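Migration inhibitory factor (Trichinella spiralis, PDB 1HFO) belongs to the macrophage migration inhibitory factor family, small proteins in which two helices pack on a four-stranded sheet and three chains form a trimer. Local coordinates at residues 45-50 and 56-61; 1-6 and 94-99; 23-28 and 77-82; 12-17 and 39-44; 65-68 and 74-77. One frame throughout, in Å; residues are numbered along the deposited sequence.

Contact 1 (45-50 and 56-61); sequences QQLSFG and AAFGTL
L47 fills the angle between the strand 46-49 and the start of strand 57-63, and its two methyls divide the work. CD2 settles on the backbone of A56 and A57, 3.5 Å from A56 O and 3.7 Å from A57 CA. CD1 turns to the ring of F58, meeting CD2 of that ring at 3.8 Å along its edge and close to its plane. F58 comes to this methyl because its CG stands between the backbone N and the carbonyl carbon (chi1 71°), folding the ring back beside the leucine. A little further on, F49 and A56 touch CB to CB at 3.6 Å, and the A56 methyl also lies 4.0 Å from L47 CD2. Everything that touches here is buried, yet no hydrogen bond joins the two segments. Strand 46-49 is instead a feature of the MIF trimer: its residues pair antiparallel with a strand of the second subunit, continuing that chain's sheet, while F58 meets the ring of H40 of the same neighbour. Within the chain, N8 ties the two segments together, bonding through its side-chain amide to L47 O and A56 N. The packing thins quickly away from L47. A57 turns its methyl from strand 46-49 toward L5 and M94, S48 points away from A56 and F58, and Q46, on the other side of L47, is largely exposed.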
# COMPACT_ATOMS: atom_id res chain seq x y z
N GLN A 45 -6.35 2.92 -12.22
CA GLN A 45 -5.32 3.75 -11.62
C GLN A 45 -4.38 4.30 -12.68
O GLN A 45 -4.23 3.74 -13.77
CB GLN A 45 -4.51 2.94 -10.61
CG GLN A 45 -5.29 2.48 -9.39
CD GLN A 45 -5.81 3.62 -8.56
OE1 GLN A 45 -5.05 4.33 -7.90
NE2 GLN A 45 -7.12 3.80 -8.58
N GLN A 46 -3.75 5.41 -12.34
CA GLN A 46 -2.78 6.03 -13.22
C GLN A 46 -1.54 5.26 -12.88
O GLN A 46 -0.97 5.41 -11.79
CB GLN A 46 -2.62 7.50 -12.87
CG GLN A 46 -3.84 8.33 -13.24
CD GLN A 46 -3.90 8.58 -14.74
OE1 GLN A 46 -2.94 9.07 -15.33
NE2 GLN A 46 -5.04 8.27 -15.35
N LEU A 47 -1.12 4.40 -13.80
CA LEU A 47 0.04 3.56 -13.57
C LEU A 47 0.85 3.37 -14.84
O LEU A 47 0.30 3.03 -15.89
CB LEU A 47 -0.41 2.19 -13.05
CG LEU A 47 0.70 1.16 -12.88
CD1 LEU A 47 1.54 1.53 -11.67
CD2 LEU A 47 0.11 -0.23 -12.70
N SER A 48 2.15 3.58 -14.74
CA SER A 48 3.04 3.41 -15.87
C SER A 48 4.04 2.34 -15.50
O SER A 48 4.54 2.29 -14.36
CB SER A 48 3.75 4.72 -16.20
OG SER A 48 4.80 4.96 -15.29
N PHE A 49 4.33 1.46 -16.44
CA PHE A 49 5.27 0.39 -16.22
C PHE A 49 6.21 0.37 -17.42
O PHE A 49 5.76 0.33 -18.57
CB PHE A 49 4.50 -0.93 -16.08
CG PHE A 49 5.33 -2.05 -15.55
CD1 PHE A 49 6.37 -2.57 -16.29
CD2 PHE A 49 5.06 -2.60 -14.29
CE1 PHE A 49 7.15 -3.62 -15.80
CE2 PHE A 49 5.82 -3.63 -13.80
CZ PHE A 49 6.88 -4.15 -14.55
N GLY A 50 7.51 0.43 -17.16
CA GLY A 50 8.48 0.42 -18.24
C GLY A 50 8.27 1.59 -19.18
O GLY A 50 8.57 1.50 -20.38
N ALA A 56 -0.94 -2.99 -16.78
CA ALA A 56 0.10 -3.37 -15.85
C ALA A 56 -0.50 -3.36 -14.46
O ALA A 56 -1.61 -2.87 -14.27
CB ALA A 56 1.24 -2.36 -15.91
N ALA A 57 0.27 -3.86 -13.49
CA ALA A 57 -0.15 -3.88 -12.09
C ALA A 57 1.02 -4.20 -11.17
O ALA A 57 2.03 -4.73 -11.59
CB ALA A 57 -1.27 -4.93 -11.89
N PHE A 58 0.87 -3.86 -9.89
CA PHE A 58 1.90 -4.20 -8.92
C PHE A 58 1.07 -4.42 -7.66
O PHE A 58 0.02 -3.78 -7.48
CB PHE A 58 2.91 -3.06 -8.73
CG PHE A 58 2.37 -1.86 -8.01
CD1 PHE A 58 2.47 -1.76 -6.63
CD2 PHE A 58 1.79 -0.80 -8.71
CE1 PHE A 58 2.01 -0.63 -5.95
CE2 PHE A 58 1.33 0.34 -8.04
CZ PHE A 58 1.44 0.42 -6.66
N GLY A 59 1.53 -5.33 -6.83
CA GLY A 59 0.78 -5.61 -5.62
C GLY A 59 1.62 -6.29 -4.58
O GLY A 59 2.82 -6.47 -4.74
N THR A 60 0.96 -6.73 -3.52
CA THR A 60 1.66 -7.37 -2.43
C THR A 60 0.87 -8.56 -1.95
O THR A 60 -0.34 -8.52 -1.97
CB THR A 60 1.78 -6.37 -1.24
OG1 THR A 60 2.49 -5.20 -1.67
CG2 THR A 60 2.50 -6.99 -0.05
N LEU A 61 1.56 -9.63 -1.56
CA LEU A 61 0.91 -10.79 -0.97
C LEU A 61 1.57 -10.92 0.40
O LEU A 61 2.76 -11.22 0.49
CB LEU A 61 1.14 -12.06 -1.78
CG LEU A 61 0.61 -13.30 -1.05
CD1 LEU A 61 -0.91 -13.20 -1.07
CD2 LEU A 61 1.08 -14.60 -1.67

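Contact 2 (1-6 and 94-99); sequences PIFTLN and MYIHFV
I96 is the residue that reaches F3 and L5, and the segment 94-99 is arranged around it. M94, at the start, adds little to the contact and lays its side chain on F80 and I89. Y95 leads off the other way, into the second subunit, where its OH is hydrogen-bonded to the carbonyl of Y36 of that chain and its ring meets W108 of that chain. At I96 the contact closes: CG1 lies anti to the carbonyl carbon (chi1 -64°), and a further turn about CB-CG1 lifts CD1 to 3.9 Å from F3 CZ and 4.0 Å from L5 CD1, each side chain crossing the isoleucine at about a right angle. In the four-stranded MIF sheet these strands are not neighbours; strand 57-63 runs between them. G59 sits there, with no side chain to intervene, and I96 CD1 passes 4.0 Å from G59 CA. Helix 69-87 closes over the same cluster, with F80 on I96 and L83 on F3. H97 follows, its ring carrying V99 CG2 3.6 Å above one face. At F98 the other branch of the isoleucine is used, I96 CG2 resting 3.7 Å above the ring plane toward its rim.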
# COMPACT_ATOMS: atom_id res chain seq x y z
N PRO A 1 -4.19 -14.06 5.28
CA PRO A 1 -3.44 -13.48 4.13
C PRO A 1 -4.15 -12.33 3.45
O PRO A 1 -5.38 -12.24 3.45
CB PRO A 1 -3.24 -14.60 3.12
CG PRO A 1 -3.32 -15.84 4.00
CD PRO A 1 -4.37 -15.51 5.07
N ILE A 2 -3.36 -11.46 2.83
CA ILE A 2 -3.90 -10.33 2.11
C ILE A 2 -3.20 -10.28 0.77
O ILE A 2 -1.96 -10.37 0.70
CB ILE A 2 -3.62 -8.98 2.83
CG1 ILE A 2 -4.32 -8.93 4.17
CG2 ILE A 2 -4.10 -7.81 1.97
CD1 ILE A 2 -3.99 -7.67 4.94
N PHE A 3 -4.00 -10.16 -0.27
CA PHE A 3 -3.45 -9.97 -1.60
C PHE A 3 -4.08 -8.69 -2.06
O PHE A 3 -5.31 -8.58 -2.16
CB PHE A 3 -3.81 -11.08 -2.57
CG PHE A 3 -3.16 -10.90 -3.92
CD1 PHE A 3 -1.80 -11.06 -4.07
CD2 PHE A 3 -3.92 -10.50 -5.02
CE1 PHE A 3 -1.17 -10.83 -5.31
CE2 PHE A 3 -3.29 -10.26 -6.28
CZ PHE A 3 -1.92 -10.43 -6.40
N THR A 4 -3.25 -7.70 -2.34
CA THR A 4 -3.74 -6.41 -2.79
C THR A 4 -3.01 -6.03 -4.08
O THR A 4 -1.79 -6.20 -4.18
CB THR A 4 -3.52 -5.35 -1.66
OG1 THR A 4 -3.82 -4.04 -2.14
CG2 THR A 4 -2.11 -5.41 -1.13
N LEU A 5 -3.77 -5.55 -5.05
CA LEU A 5 -3.24 -5.20 -6.37
C LEU A 5 -3.73 -3.85 -6.87
O LEU A 5 -4.90 -3.48 -6.69
CB LEU A 5 -3.64 -6.28 -7.38
CG LEU A 5 -3.03 -6.25 -8.78
CD1 LEU A 5 -1.58 -6.67 -8.67
CD2 LEU A 5 -3.80 -7.24 -9.70
N ASN A 6 -2.83 -3.12 -7.51
CA ASN A 6 -3.15 -1.84 -8.10
C ASN A 6 -2.94 -2.01 -9.60
O ASN A 6 -1.92 -2.56 -10.04
CB ASN A 6 -2.24 -0.75 -7.54
CG ASN A 6 -2.33 -0.65 -6.04
OD1 ASN A 6 -1.51 -1.23 -5.31
ND2 ASN A 6 -3.34 0.06 -5.56
N MET A 94 3.95 -6.81 -14.42
CA MET A 94 3.41 -6.95 -13.07
C MET A 94 4.48 -7.28 -12.05
O MET A 94 5.39 -8.07 -12.30
CB MET A 94 2.34 -8.04 -13.01
CG MET A 94 1.08 -7.73 -13.76
SD MET A 94 -0.17 -8.99 -13.42
CE MET A 94 0.48 -10.36 -14.32
N TYR A 95 4.37 -6.66 -10.87
CA TYR A 95 5.30 -6.94 -9.79
C TYR A 95 4.47 -7.37 -8.59
O TYR A 95 3.40 -6.81 -8.36
CB TYR A 95 6.06 -5.69 -9.35
CG TYR A 95 7.24 -5.32 -10.19
CD1 TYR A 95 8.25 -6.24 -10.45
CD2 TYR A 95 7.39 -4.02 -10.65
CE1 TYR A 95 9.39 -5.85 -11.18
CE2 TYR A 95 8.51 -3.63 -11.38
CZ TYR A 95 9.51 -4.55 -11.63
OH TYR A 95 10.62 -4.15 -12.35
N ILE A 96 4.97 -8.34 -7.85
CA ILE A 96 4.31 -8.76 -6.62
C ILE A 96 5.35 -8.83 -5.51
O ILE A 96 6.36 -9.51 -5.62
CB ILE A 96 3.64 -10.15 -6.76
CG1 ILE A 96 2.53 -10.10 -7.80
CG2 ILE A 96 3.09 -10.59 -5.37
CD1 ILE A 96 1.51 -8.99 -7.61
N HIS A 97 5.10 -8.10 -4.42
CA HIS A 97 6.00 -8.12 -3.30
C HIS A 97 5.49 -9.13 -2.29
O HIS A 97 4.36 -9.01 -1.81
CB HIS A 97 6.07 -6.75 -2.60
CG HIS A 97 7.11 -6.69 -1.53
ND1 HIS A 97 7.08 -5.77 -0.50
CD2 HIS A 97 8.21 -7.46 -1.31
CE1 HIS A 97 8.11 -5.98 0.30
NE2 HIS A 97 8.81 -7.00 -0.16
N PHE A 98 6.32 -10.12 -1.99
CA PHE A 98 5.97 -11.17 -1.04
C PHE A 98 6.48 -10.79 0.35
O PHE A 98 7.67 -10.52 0.55
CB PHE A 98 6.57 -12.51 -1.50
CG PHE A 98 6.03 -12.99 -2.82
CD1 PHE A 98 4.73 -13.49 -2.92
CD2 PHE A 98 6.81 -12.92 -3.98
CE1 PHE A 98 4.21 -13.92 -4.15
CE2 PHE A 98 6.31 -13.34 -5.22
CZ PHE A 98 5.01 -13.84 -5.30
N VAL A 99 5.55 -10.75 1.31
CA VAL A 99 5.89 -10.37 2.67
C VAL A 99 5.51 -11.40 3.71
O VAL A 99 4.34 -11.77 3.83
CB VAL A 99 5.19 -9.05 3.04
CG1 VAL A 99 5.61 -8.62 4.43
CG2 VAL A 99 5.50 -7.97 2.01

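Contact 3 (23-28 and 77-82); sequences SALVGN and AKLFDH
L25 of helix 18-30 spans the groove to K78, L79 and H82 of helix 69-87, and its atoms come into play one after another. CB points at the opposite helix but stays 5.0 Å from H82 CG. With CG anti to the backbone N (chi1 -178°), the chain extends outward across the gap before it forks. CD1 takes the side of K78, lying loosely 4.6 Å from K78 CB. CD2 does the real touching: it is 3.5 Å from H82 CB and 3.6 Å from H82 CG, where the imidazole joins its chain, and 3.9 Å from K78 O. L79 adds a looser flank, its CD1 4.4 Å from L25 CD2. The two helices are the pair that packs on one side of the MIF sheet; their short segments run antiparallel at 176°, with axes 11.0 Å apart, so within these segments L25 bridges much of the distance. Polar ends near the leucine are engaged elsewhere. H82 NE2 is hydrogen-bonded to T22 OG1, K78 NZ forms a salt bridge with D74, and K78 O receives the backbone N-H of H82. Between these segments the chemistry is therefore dispersive: L25 supplies shape, while a directed bond from helix to helix is made by H82 to T22, which lies one residue before the 23-28 segment.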
# COMPACT_ATOMS: atom_id res chain seq x y z
N SER A 23 -9.24 -15.53 -4.06
CA SER A 23 -9.31 -15.94 -2.64
C SER A 23 -8.96 -17.43 -2.53
O SER A 23 -8.22 -17.85 -1.65
CB SER A 23 -10.70 -15.74 -2.08
OG SER A 23 -11.06 -14.37 -2.03
N ALA A 24 -9.53 -18.22 -3.43
CA ALA A 24 -9.27 -19.65 -3.45
C ALA A 24 -7.78 -19.93 -3.67
O ALA A 24 -7.19 -20.71 -2.96
CB ALA A 24 -10.10 -20.32 -4.55
N LEU A 25 -7.18 -19.29 -4.67
CA LEU A 25 -5.78 -19.53 -4.97
C LEU A 25 -4.84 -19.14 -3.83
O LEU A 25 -3.90 -19.87 -3.50
CB LEU A 25 -5.38 -18.77 -6.24
CG LEU A 25 -3.94 -18.98 -6.69
CD1 LEU A 25 -3.69 -20.44 -7.02
CD2 LEU A 25 -3.67 -18.09 -7.89
N VAL A 26 -5.08 -17.97 -3.24
CA VAL A 26 -4.24 -17.51 -2.14
C VAL A 26 -4.30 -18.47 -0.95
O VAL A 26 -3.28 -18.81 -0.38
CB VAL A 26 -4.67 -16.11 -1.66
CG1 VAL A 26 -3.87 -15.75 -0.41
CG2 VAL A 26 -4.42 -15.07 -2.76
N GLY A 27 -5.50 -18.89 -0.58
CA GLY A 27 -5.63 -19.80 0.55
C GLY A 27 -5.01 -21.14 0.26
O GLY A 27 -4.31 -21.72 1.10
N ASN A 28 -5.25 -21.65 -0.93
CA ASN A 28 -4.69 -22.93 -1.28
C ASN A 28 -3.15 -22.88 -1.33
O ASN A 28 -2.50 -23.77 -0.79
CB ASN A 28 -5.33 -23.44 -2.60
CG ASN A 28 -6.87 -23.68 -2.47
OD1 ASN A 28 -7.36 -24.12 -1.43
ND2 ASN A 28 -7.61 -23.39 -3.55
N ALA A 77 4.83 -18.02 -9.94
CA ALA A 77 4.41 -18.66 -11.18
C ALA A 77 2.89 -18.76 -11.18
O ALA A 77 2.23 -18.33 -12.13
CB ALA A 77 5.04 -20.03 -11.28
N LYS A 78 2.34 -19.29 -10.10
CA LYS A 78 0.90 -19.47 -9.97
C LYS A 78 0.09 -18.17 -9.97
O LYS A 78 -0.94 -18.06 -10.66
CB LYS A 78 0.60 -20.26 -8.70
CG LYS A 78 1.18 -21.67 -8.71
CD LYS A 78 0.65 -22.46 -7.53
CE LYS A 78 1.66 -23.50 -7.06
NZ LYS A 78 2.09 -24.40 -8.16
N LEU A 79 0.55 -17.19 -9.19
CA LEU A 79 -0.15 -15.92 -9.11
C LEU A 79 -0.11 -15.17 -10.44
O LEU A 79 -1.10 -14.56 -10.84
CB LEU A 79 0.46 -15.04 -8.00
CG LEU A 79 -0.01 -15.27 -6.56
CD1 LEU A 79 0.11 -16.73 -6.20
CD2 LEU A 79 0.80 -14.40 -5.60
N PHE A 80 1.03 -15.18 -11.12
CA PHE A 80 1.12 -14.48 -12.38
C PHE A 80 0.26 -15.13 -13.46
O PHE A 80 -0.37 -14.43 -14.26
CB PHE A 80 2.56 -14.38 -12.85
CG PHE A 80 3.28 -13.20 -12.28
CD1 PHE A 80 3.71 -13.19 -10.96
CD2 PHE A 80 3.51 -12.08 -13.07
CE1 PHE A 80 4.37 -12.06 -10.42
CE2 PHE A 80 4.16 -10.96 -12.55
CZ PHE A 80 4.59 -10.96 -11.21
N ASP A 81 0.24 -16.45 -13.48
CA ASP A 81 -0.59 -17.17 -14.45
C ASP A 81 -2.05 -16.78 -14.19
O ASP A 81 -2.80 -16.43 -15.11
CB ASP A 81 -0.40 -18.68 -14.30
CG ASP A 81 -1.51 -19.48 -14.97
OD1 ASP A 81 -1.73 -19.28 -16.19
OD2 ASP A 81 -2.15 -20.30 -14.29
N HIS A 82 -2.44 -16.80 -12.92
CA HIS A 82 -3.80 -16.45 -12.54
C HIS A 82 -4.18 -15.02 -12.96
O HIS A 82 -5.22 -14.80 -13.57
CB HIS A 82 -3.96 -16.63 -11.02
CG HIS A 82 -5.30 -16.22 -10.51
ND1 HIS A 82 -6.45 -16.93 -10.79
CD2 HIS A 82 -5.69 -15.13 -9.80
CE1 HIS A 82 -7.49 -16.30 -10.27
NE2 HIS A 82 -7.05 -15.20 -9.67

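Contact 4 (12-17 and 39-44); sequences TDVPSD and VHINTD
Apolar packing of V14 on I41 and T43 presses the loop that leads into helix 18-30 against the end of strand 38-42. The strands 2-7 and 38-42 run parallel and adjacent with that helix between them in sequence, a beta-alpha-beta unit of the MIF fold, and this contact lies where the loop leaving the first strand passes over the end of the second. One methyl carries it. V14 CG1 is anti to the backbone N (chi1 178°), which places CG2 beside that nitrogen and over the strand, 4.0 Å from I41 CD1. Here the valine and isoleucine lie alongside and point opposite ways, whereas T43 meets the valine at a slant. The surroundings close the patch from several sides. F18 and L87 also pack on I41, and Q46 of the third subunit touches both V14 and I41, so the loop is part of the trimer interface too. No hydrogen bond joins the two segments themselves, though D44 OD2 accepts one from A11 N, just ahead of the loop segment. T43 divides its two branches: OG1 bonds weakly to Q46 NE2 of the third subunit, while CG2 turns to the valine and stands 3.6 Å from V14 CG2.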
# COMPACT_ATOMS: atom_id res chain seq x y z
N THR A 12 -14.62 -2.62 -15.14
CA THR A 12 -15.52 -3.46 -15.90
C THR A 12 -14.76 -4.61 -16.57
O THR A 12 -15.37 -5.52 -17.15
CB THR A 12 -16.29 -2.62 -16.93
OG1 THR A 12 -17.40 -3.38 -17.43
CG2 THR A 12 -15.38 -2.19 -18.06
N ASP A 13 -13.44 -4.59 -16.48
CA ASP A 13 -12.64 -5.66 -17.07
C ASP A 13 -12.17 -6.68 -16.04
O ASP A 13 -11.40 -7.59 -16.35
CB ASP A 13 -11.47 -5.06 -17.85
CG ASP A 13 -11.90 -4.53 -19.22
OD1 ASP A 13 -13.07 -4.78 -19.63
OD2 ASP A 13 -11.09 -3.87 -19.88
N VAL A 14 -12.63 -6.51 -14.81
CA VAL A 14 -12.32 -7.46 -13.73
C VAL A 14 -13.55 -8.38 -13.74
O VAL A 14 -14.68 -7.94 -13.52
CB VAL A 14 -12.23 -6.77 -12.35
CG1 VAL A 14 -11.97 -7.82 -11.26
CG2 VAL A 14 -11.10 -5.75 -12.34
N PRO A 15 -13.34 -9.66 -14.03
CA PRO A 15 -14.47 -10.59 -14.06
C PRO A 15 -15.17 -10.75 -12.71
O PRO A 15 -14.58 -10.51 -11.66
CB PRO A 15 -13.84 -11.88 -14.55
CG PRO A 15 -12.45 -11.80 -13.98
CD PRO A 15 -12.06 -10.37 -14.25
N SER A 16 -16.44 -11.17 -12.75
CA SER A 16 -17.24 -11.36 -11.55
C SER A 16 -16.65 -12.42 -10.61
O SER A 16 -16.91 -12.38 -9.41
CB SER A 16 -18.66 -11.77 -11.95
OG SER A 16 -18.65 -13.02 -12.61
N ASP A 17 -15.88 -13.37 -11.15
CA ASP A 17 -15.26 -14.40 -10.31
C ASP A 17 -13.80 -14.11 -9.98
O ASP A 17 -13.04 -15.02 -9.66
CB ASP A 17 -15.33 -15.77 -10.97
CG ASP A 17 -14.73 -15.80 -12.37
OD1 ASP A 17 -14.13 -14.79 -12.80
OD2 ASP A 17 -14.86 -16.84 -13.04
N VAL A 39 -8.80 -10.24 -0.26
CA VAL A 39 -8.37 -9.90 -1.61
C VAL A 39 -8.89 -8.53 -1.96
O VAL A 39 -10.06 -8.22 -1.77
CB VAL A 39 -8.89 -10.91 -2.63
CG1 VAL A 39 -8.43 -10.47 -4.06
CG2 VAL A 39 -8.36 -12.29 -2.32
N HIS A 40 -8.01 -7.71 -2.54
CA HIS A 40 -8.36 -6.35 -2.90
C HIS A 40 -7.76 -6.01 -4.25
O HIS A 40 -6.61 -6.36 -4.51
CB HIS A 40 -7.76 -5.40 -1.87
CG HIS A 40 -7.74 -3.96 -2.30
ND1 HIS A 40 -6.59 -3.21 -2.31
CD2 HIS A 40 -8.74 -3.13 -2.68
CE1 HIS A 40 -6.88 -1.97 -2.67
NE2 HIS A 40 -8.18 -1.90 -2.90
N ILE A 41 -8.54 -5.34 -5.10
CA ILE A 41 -8.02 -4.88 -6.39
C ILE A 41 -8.50 -3.46 -6.58
O ILE A 41 -9.68 -3.15 -6.44
CB ILE A 41 -8.47 -5.75 -7.58
CG1 ILE A 41 -7.76 -5.27 -8.85
CG2 ILE A 41 -9.99 -5.67 -7.75
CD1 ILE A 41 -7.85 -6.26 -10.03
N ASN A 42 -7.54 -2.57 -6.84
CA ASN A 42 -7.79 -1.16 -7.05
C ASN A 42 -7.53 -0.93 -8.54
O ASN A 42 -6.40 -1.02 -9.00
CB ASN A 42 -6.80 -0.36 -6.20
CG ASN A 42 -7.02 1.13 -6.29
OD1 ASN A 42 -8.07 1.58 -6.72
ND2 ASN A 42 -6.02 1.90 -5.86
N THR A 43 -8.60 -0.66 -9.28
CA THR A 43 -8.52 -0.49 -10.73
C THR A 43 -8.60 0.95 -11.19
O THR A 43 -8.80 1.87 -10.39
CB THR A 43 -9.67 -1.25 -11.43
OG1 THR A 43 -10.92 -0.81 -10.89
CG2 THR A 43 -9.53 -2.76 -11.24
N ASP A 44 -8.46 1.14 -12.50
CA ASP A 44 -8.54 2.46 -13.12
C ASP A 44 -7.54 3.44 -12.51
O ASP A 44 -7.83 4.62 -12.33
CB ASP A 44 -9.95 3.01 -12.97
CG ASP A 44 -10.94 2.28 -13.85
OD1 ASP A 44 -10.81 2.38 -15.09
OD2 ASP A 44 -11.85 1.61 -13.31

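Contact 5 (65-68 and 74-77); sequences GGIE and DHSA
A hydrogen bond from H75 to the carbonyl of G66 fastens the loop before helix 69-87 to the second turn of that helix. H75 NE2 gives its N-H to G66 O over 2.7 Å, and the bond is nearly straight, 166° at the hydrogen. The oxygen lies at the edge of the imidazole, in the ring plane. Seen from the carbonyl, the nitrogen stands at a C=O angle of 155° and is tilted about 20° from the carbonyl plane. H75 keeps its CG beside the backbone N, and from there the ring extends out to the loop. This loop begins the connection from strand 57-63 through helix 69-87 to the parallel, neighbouring strand 94-100, a beta-alpha-beta unit of the MIF fold. G66 and G65 both have positive phi angles, at which a side chain would press on the preceding carbonyl, and the loop is further held by a bond between G65 N and N100 OD1. I67 follows as the apolar partner, its CG1 4.3 Å from H75 CD2. F98 and L30 pack on both I67 and H75, burying the histidine, and I29 packs on H75 as well.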
# COMPACT_ATOMS: atom_id res chain seq x y z
N GLY A 65 3.57 -16.58 7.75
CA GLY A 65 4.02 -17.90 7.37
C GLY A 65 3.61 -18.27 5.96
O GLY A 65 2.76 -17.63 5.34
N GLY A 66 4.24 -19.31 5.43
CA GLY A 66 3.93 -19.74 4.08
C GLY A 66 4.68 -18.97 3.02
O GLY A 66 4.71 -19.36 1.85
N ILE A 67 5.29 -17.85 3.42
CA ILE A 67 6.06 -17.03 2.50
C ILE A 67 7.51 -16.99 2.93
O ILE A 67 7.82 -16.69 4.09
CB ILE A 67 5.50 -15.58 2.43
CG1 ILE A 67 4.16 -15.58 1.67
CG2 ILE A 67 6.50 -14.65 1.74
CD1 ILE A 67 3.53 -14.21 1.54
N GLU A 68 8.40 -17.30 2.00
CA GLU A 68 9.83 -17.30 2.25
C GLU A 68 10.53 -17.55 0.93
O GLU A 68 9.93 -18.06 -0.01
CB GLU A 68 10.21 -18.40 3.25
CG GLU A 68 9.95 -19.81 2.76
CD GLU A 68 10.48 -20.87 3.71
OE1 GLU A 68 11.69 -20.83 4.02
OE2 GLU A 68 9.70 -21.75 4.14
N ASP A 74 7.53 -20.45 -6.67
CA ASP A 74 6.32 -21.19 -7.01
C ASP A 74 5.11 -20.27 -6.82
O ASP A 74 4.21 -20.23 -7.66
CB ASP A 74 6.18 -22.43 -6.12
CG ASP A 74 5.00 -23.30 -6.53
OD1 ASP A 74 4.48 -23.09 -7.64
OD2 ASP A 74 4.60 -24.18 -5.74
N HIS A 75 5.09 -19.54 -5.72
CA HIS A 75 3.99 -18.62 -5.48
C HIS A 75 3.81 -17.71 -6.69
O HIS A 75 2.69 -17.48 -7.15
CB HIS A 75 4.25 -17.72 -4.27
CG HIS A 75 4.24 -18.44 -2.95
ND1 HIS A 75 3.56 -19.63 -2.76
CD2 HIS A 75 4.78 -18.12 -1.76
CE1 HIS A 75 3.68 -20.00 -1.50
NE2 HIS A 75 4.41 -19.10 -0.87
N SER A 76 4.92 -17.17 -7.17
CA SER A 76 4.91 -16.24 -8.30
C SER A 76 4.40 -16.81 -9.62
O SER A 76 3.65 -16.14 -10.35
CB SER A 76 6.32 -15.68 -8.53
OG SER A 76 6.28 -14.66 -9.52
N ALA A 77 4.83 -18.02 -9.94
CA ALA A 77 4.41 -18.66 -11.18
C ALA A 77 2.89 -18.76 -11.18
O ALA A 77 2.23 -18.33 -12.13
CB ALA A 77 5.04 -20.03 -11.28

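How the contacts relate
Contact 2 spans the chain from its first strand to its last long one, and the other four are nested between. Contacts 1, 2 and 4 all reach the four-stranded sheet; 1 and 2 have centres 10 Å apart and meet where G59 probably hydrogen-bonds to Y95 and H97, and 2 joins 4 through probable backbone hydrogen bonds between strands 2-7 and 38-42. Contact 3 lies on the helices, its centre about 11 Å from that of contact 2, and shares A77 and helix 69-87 with contact 5. Contacts 4 and 5 are farthest separated, about 22 Å between centres, on opposite sides of the chain's centre. Sheet and helices form one layered unit, and each contact touches a neighbouring subunit.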